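Local coordinates for BtGH115A (Bacteroides thetaiotaomicron, PDB 5BY3), which is a family GH115 4-O-methyl-alpha-glucuronidase with specificity for decorated arabinogalactans, presumably hydrolysing the glucuronosyl decorations, at residues M215-L220 with G296-K301; Q443-M448 with L470-G475. All coordinates share one frame; numbering follows the deposited sequence.

Interaction 1 of 2, residues M215-L220 with G296-K301; sequences MHECTL and GVHDGK
The imidazole of H298 sits against three consecutive residues, M215, H216 and E217, one over a face and two at the edge. A flat ring suits this place because it offers both surfaces at once. The close-packed part is the buried one. M215, present as selenomethionine, lays its CE over one face of the H298 ring, 4.1 Å from the centroid and 18° off the normal: a CH-pi contact suited to a long, pliable, apolar chain. Its chi1 and chi2 bring SE up to the ring, and the bend at chi3 swings CE over the face. At the edge, CD2 of H216 lies 3.2 Å from NE2 of H298; the rings meet obliquely, planes at 73°. Histidine suits position 216 because ND1 can still hydrogen-bond D171.

Both segments are loops following strands of the parallel sheet, 210-212 and 290-291, at the C-terminal ends where active sites of TIM-barrel enzymes lie. H298, its CG anti to the backbone N (chi1 -157°), extends across from the second loop. Replacing H298 with an alanine would probably open a gap between these loops and leave the methyl of M215 without its aromatic face.

On the solvent side the contact is slighter: exposed E217 touches H298 with its carboxylate end alone, OE2 lying 3.1 Å from CD2 of H298, nearly coplanar with the ring. Its side chain also touches K256 on helix 251-258.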
loop_
_atom_site.group_PDB
_atom_site.type_symbol
_atom_site.label_atom_id
_atom_site.label_comp_id
_atom_site.label_asym_id
_atom_site.label_seq_id
_atom_site.Cartn_x
_atom_site.Cartn_y
_atom_site.Cartn_z
HETATM N N MSE A 215 -15.753 -6.299 -3.033
HETATM C CA MSE A 215 -16.996 -5.735 -3.553
HETATM C C MSE A 215 -17.106 -5.889 -5.029
HETATM O O MSE A 215 -18.005 -5.321 -5.659
HETATM C CB MSE A 215 -17.095 -4.241 -3.143
HETATM C CG MSE A 215 -15.934 -3.306 -3.513
HETATM SE SE MSE A 215 -15.734 -3.017 -5.457
HETATM C CE MSE A 215 -16.813 -1.381 -5.712
ATOM N N HIS A 216 -16.185 -6.636 -5.612
ATOM C CA HIS A 216 -16.267 -6.925 -7.030
ATOM C C HIS A 216 -17.518 -7.738 -7.340
ATOM O O HIS A 216 -17.971 -8.525 -6.510
ATOM C CB HIS A 216 -14.997 -7.644 -7.492
ATOM C CG HIS A 216 -13.985 -6.723 -8.099
ATOM N ND1 HIS A 216 -13.071 -7.137 -9.048
ATOM C CD2 HIS A 216 -13.770 -5.399 -7.924
ATOM C CE1 HIS A 216 -12.331 -6.110 -9.418
ATOM N NE2 HIS A 216 -12.736 -5.043 -8.750
ATOM N N GLU A 217 -18.061 -7.529 -8.543
ATOM C CA GLU A 217 -19.242 -8.260 -9.054
ATOM C C GLU A 217 -19.183 -9.775 -8.803
ATOM O O GLU A 217 -20.177 -10.359 -8.387
ATOM C CB GLU A 217 -19.586 -7.898 -10.526
ATOM C CG GLU A 217 -18.406 -7.670 -11.496
ATOM C CD GLU A 217 -17.662 -6.326 -11.323
ATOM O OE1 GLU A 217 -16.410 -6.343 -11.192
ATOM O OE2 GLU A 217 -18.313 -5.253 -11.331
ATOM N N CYS A 218 -18.006 -10.379 -8.964
ATOM C CA CYS A 218 -17.756 -11.797 -8.593
ATOM C C CYS A 218 -17.929 -12.206 -7.106
ATOM O O CYS A 218 -17.897 -13.388 -6.789
ATOM C CB CYS A 218 -16.348 -12.210 -9.057
ATOM S SG CYS A 218 -14.991 -11.534 -8.050
ATOM N N THR A 219 -18.089 -11.234 -6.213
ATOM C CA THR A 219 -18.138 -11.466 -4.758
ATOM C C THR A 219 -19.527 -11.145 -4.129
ATOM O O THR A 219 -20.199 -10.210 -4.543
ATOM C CB THR A 219 -17.017 -10.631 -4.082
ATOM O OG1 THR A 219 -15.763 -11.166 -4.474
ATOM C CG2 THR A 219 -17.087 -10.641 -2.565
ATOM N N LEU A 220 -19.927 -11.924 -3.133
ATOM C CA LEU A 220 -21.113 -11.602 -2.337
ATOM C C LEU A 220 -20.894 -10.333 -1.506
ATOM O O LEU A 220 -19.982 -10.303 -0.673
ATOM C CB LEU A 220 -21.509 -12.754 -1.392
ATOM C CG LEU A 220 -22.942 -12.651 -0.835
ATOM C CD1 LEU A 220 -23.980 -12.920 -1.927
ATOM C CD2 LEU A 220 -23.153 -13.580 0.374
ATOM N N GLY A 296 -20.735 5.821 -10.422
ATOM C CA GLY A 296 -21.438 4.735 -11.102
ATOM C C GLY A 296 -21.743 3.517 -10.224
ATOM O O GLY A 296 -21.577 3.558 -8.979
ATOM N N VAL A 297 -22.215 2.452 -10.887
ATOM C CA VAL A 297 -22.350 1.113 -10.314
ATOM C C VAL A 297 -21.003 0.533 -9.790
ATOM O O VAL A 297 -20.928 0.061 -8.634
ATOM C CB VAL A 297 -23.099 0.163 -11.301
ATOM C CG1 VAL A 297 -22.868 -1.314 -10.967
ATOM C CG2 VAL A 297 -24.594 0.490 -11.301
ATOM N N HIS A 298 -19.958 0.593 -10.629
ATOM C CA HIS A 298 -18.575 0.262 -10.236
ATOM C C HIS A 298 -17.667 1.491 -10.468
ATOM O O HIS A 298 -17.755 2.462 -9.719
ATOM C CB HIS A 298 -18.063 -1.002 -10.962
ATOM C CG HIS A 298 -16.937 -1.704 -10.252
ATOM N ND1 HIS A 298 -15.843 -1.040 -9.734
ATOM C CD2 HIS A 298 -16.731 -3.016 -9.990
ATOM C CE1 HIS A 298 -15.020 -1.909 -9.174
ATOM N NE2 HIS A 298 -15.537 -3.116 -9.317
ATOM N N ASP A 299 -16.798 1.468 -11.480
ATOM C CA ASP A 299 -16.198 2.722 -11.953
ATOM C C ASP A 299 -17.058 3.375 -13.055
ATOM O O ASP A 299 -18.115 2.849 -13.443
ATOM C CB ASP A 299 -14.723 2.553 -12.349
ATOM C CG ASP A 299 -13.762 2.771 -11.158
ATOM O OD1 ASP A 299 -13.775 1.972 -10.194
ATOM O OD2 ASP A 299 -12.988 3.748 -11.187
ATOM N N GLY A 300 -16.613 4.539 -13.515
ATOM C CA GLY A 300 -17.316 5.317 -14.537
ATOM C C GLY A 300 -17.999 6.567 -13.999
ATOM O O GLY A 300 -17.981 6.862 -12.784
ATOM N N LYS A 301 -18.609 7.301 -14.931
ATOM C CA LYS A 301 -19.446 8.468 -14.626
ATOM C C LYS A 301 -20.573 8.025 -13.693
ATOM O O LYS A 301 -20.905 6.841 -13.652
ATOM C CB LYS A 301 -20.053 9.068 -15.928
ATOM C CG LYS A 301 -19.150 9.111 -17.163
ATOM C CD LYS A 301 -18.031 10.148 -17.030
ATOM C CE LYS A 301 -16.702 9.668 -17.625
ATOM N NZ LYS A 301 -15.525 10.383 -17.037
#

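Interaction 2 of 2, residues Q443-M448 with L470-G475; sequences QIELFM and LERELG
E445 and R472 reach towards each other from two helices whose backbones stay well apart: the nearest CA atoms, those of E445 and L470, are 12.1 Å distant. Long, oppositely charged side chains suit such a span. E445 sends CG anti to its own backbone nitrogen (chi1 -172°) and stays extended beyond it, bringing the carboxylate up to the guanidinium edge.

The salt bridge between the helices is end-on and bidentate. NH1 of R472 donates to OE2 of E445 at 2.7 Å, and NH2 donates to OE1 of E445 at 3.1 Å; both oxygens use their syn lone pairs. With the two flat groups only 9° from coplanar, the pair of bonds fixes the rotation of each. A weak third bond runs from NH2 to OE2.

A second salt bridge lies within 470-475. There R472 is gripped side-on by E473: NE of R472 to OE2 of E473 is 2.6 Å, and NH2 binds OE1. These donors approach from above the E473 carboxylate plane. The arginine thus joins two acids in a network and probably offsets the repulsion between E445 OE1 and E473 OE1, 4.9 Å apart.

Further hydrogen bonds help satisfy the buried acid oxygens: W132 and W469 reach OE1 of E445, and S130 reaches OE1 of E473. The network therefore ties helix 441-452, which packs through I444, F447 and M448 on strand 429-433, to the end of helix 462-473, beside the loop carrying S130 and W132.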
loop_
_atom_site.group_PDB
_atom_site.type_symbol
_atom_site.label_atom_id
_atom_site.label_comp_id
_atom_site.label_asym_id
_atom_site.label_seq_id
_atom_site.Cartn_x
_atom_site.Cartn_y
_atom_site.Cartn_z
ATOM N N GLN A 443 4.925 -4.431 2.193
ATOM C CA GLN A 443 4.433 -3.043 1.954
ATOM C C GLN A 443 3.275 -2.633 2.889
ATOM O O GLN A 443 3.235 -1.498 3.383
ATOM C CB GLN A 443 4.022 -2.806 0.497
ATOM C CG GLN A 443 5.162 -2.892 -0.534
ATOM C CD GLN A 443 5.386 -4.295 -1.136
ATOM O OE1 GLN A 443 4.918 -5.308 -0.594
ATOM N NE2 GLN A 443 6.115 -4.359 -2.252
ATOM N N ILE A 444 2.387 -3.592 3.155
ATOM C CA ILE A 444 1.245 -3.427 4.015
ATOM C C ILE A 444 1.748 -3.090 5.414
ATOM O O ILE A 444 1.257 -2.151 6.041
ATOM C CB ILE A 444 0.354 -4.695 4.022
ATOM C CG1 ILE A 444 -0.311 -4.896 2.645
ATOM C CG2 ILE A 444 -0.707 -4.643 5.136
ATOM C CD1 ILE A 444 -0.922 -6.278 2.420
ATOM N N GLU A 445 2.728 -3.829 5.904
ATOM C CA GLU A 445 3.187 -3.581 7.255
ATOM C C GLU A 445 3.946 -2.248 7.332
ATOM O O GLU A 445 3.829 -1.506 8.321
ATOM C CB GLU A 445 4.044 -4.732 7.765
ATOM C CG GLU A 445 4.392 -4.612 9.245
ATOM C CD GLU A 445 5.108 -5.824 9.792
ATOM O OE1 GLU A 445 4.932 -6.936 9.253
ATOM O OE2 GLU A 445 5.846 -5.663 10.789
ATOM N N LEU A 446 4.706 -1.932 6.293
ATOM C CA LEU A 446 5.338 -0.629 6.218
ATOM C C LEU A 446 4.278 0.493 6.314
ATOM O O LEU A 446 4.355 1.346 7.184
ATOM C CB LEU A 446 6.169 -0.499 4.937
ATOM C CG LEU A 446 6.934 0.827 4.711
ATOM C CD1 LEU A 446 7.913 1.170 5.862
ATOM C CD2 LEU A 446 7.643 0.763 3.356
ATOM N N PHE A 447 3.291 0.467 5.422
ATOM C CA PHE A 447 2.204 1.403 5.444
ATOM C C PHE A 447 1.579 1.494 6.848
ATOM O O PHE A 447 1.328 2.583 7.333
ATOM C CB PHE A 447 1.164 0.949 4.414
ATOM C CG PHE A 447 0.159 2.004 4.024
ATOM C CD1 PHE A 447 -1.047 2.128 4.712
ATOM C CD2 PHE A 447 0.405 2.852 2.938
ATOM C CE1 PHE A 447 -1.980 3.096 4.346
ATOM C CE2 PHE A 447 -0.532 3.810 2.562
ATOM C CZ PHE A 447 -1.722 3.916 3.269
HETATM N N MSE A 448 1.358 0.352 7.496
HETATM C CA MSE A 448 0.618 0.321 8.768
HETATM C C MSE A 448 1.465 0.828 9.891
HETATM O O MSE A 448 0.925 1.477 10.798
HETATM C CB MSE A 448 -0.020 -1.025 9.156
HETATM C CG MSE A 448 -1.123 -1.468 8.198
HETATM SE SE MSE A 448 -2.557 -0.135 7.917
HETATM C CE MSE A 448 -2.951 -0.648 6.078
ATOM N N LEU A 470 13.085 -8.413 7.873
ATOM C CA LEU A 470 13.662 -9.714 7.376
ATOM C C LEU A 470 14.327 -10.480 8.479
ATOM O O LEU A 470 14.138 -11.705 8.594
ATOM C CB LEU A 470 14.685 -9.545 6.215
ATOM C CG LEU A 470 14.190 -8.838 4.939
ATOM C CD1 LEU A 470 15.308 -8.236 4.134
ATOM C CD2 LEU A 470 13.325 -9.717 4.062
ATOM N N GLU A 471 15.079 -9.750 9.302
ATOM C CA GLU A 471 15.675 -10.319 10.512
ATOM C C GLU A 471 14.622 -10.928 11.384
ATOM O O GLU A 471 14.803 -12.044 11.835
ATOM C CB GLU A 471 16.499 -9.288 11.288
ATOM C CG GLU A 471 17.845 -9.025 10.643
ATOM C CD GLU A 471 18.689 -8.032 11.395
ATOM O OE1 GLU A 471 18.121 -7.189 12.138
ATOM O OE2 GLU A 471 19.922 -8.100 11.205
ATOM N N ARG A 472 13.503 -10.221 11.590
ATOM C CA ARG A 472 12.389 -10.788 12.390
ATOM C C ARG A 472 11.699 -12.016 11.737
ATOM O O ARG A 472 11.384 -12.977 12.436
ATOM C CB ARG A 472 11.376 -9.700 12.796
ATOM C CG ARG A 472 10.310 -10.050 13.836
ATOM C CD ARG A 472 9.243 -8.946 13.782
ATOM N NE ARG A 472 8.286 -9.188 12.678
ATOM C CZ ARG A 472 7.405 -8.321 12.153
ATOM N NH1 ARG A 472 7.323 -7.068 12.557
ATOM N NH2 ARG A 472 6.596 -8.721 11.166
ATOM N N GLU A 473 11.464 -11.992 10.425
ATOM C CA GLU A 473 10.654 -13.072 9.793
ATOM C C GLU A 473 11.489 -14.309 9.404
ATOM O O GLU A 473 11.063 -15.454 9.598
ATOM C CB GLU A 473 9.807 -12.583 8.615
ATOM C CG GLU A 473 8.922 -11.348 8.840
ATOM C CD GLU A 473 7.963 -11.404 10.036
ATOM O OE1 GLU A 473 6.762 -11.482 9.828
ATOM O OE2 GLU A 473 8.380 -11.296 11.198
ATOM N N LEU A 474 12.675 -14.065 8.860
ATOM C CA LEU A 474 13.639 -15.132 8.615
ATOM C C LEU A 474 14.599 -15.076 9.806
ATOM O O LEU A 474 14.183 -14.673 10.885
ATOM C CB LEU A 474 14.290 -14.903 7.263
ATOM C CG LEU A 474 13.329 -14.179 6.310
ATOM C CD1 LEU A 474 14.102 -13.431 5.237
ATOM C CD2 LEU A 474 12.254 -15.090 5.711
ATOM N N GLY A 475 15.851 -15.463 9.693
ATOM C CA GLY A 475 16.714 -15.137 10.846
ATOM C C GLY A 475 17.626 -13.962 10.595
ATOM O O GLY A 475 17.596 -13.362 9.526
#

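Interaction 1 comes wholly before interaction 2 along the chain, and both belong to the GH115 region. Their centres are 32 Å apart and their nearest atoms about 16 Å, so they do not touch. Three of the four segments directly follow strands of the parallel eight-stranded sheet, 443-448 lying on the helix after its last strand, 429-433; segment 470-475 lies on a later helix. Interaction 1 joins two loops on the barrel face where TIM-barrel active sites lie, with the H216 side chain about 10 Å from the bound nickel. Interaction 2 instead holds together helices beyond the last strand and ties them to the S130 and W132 loop.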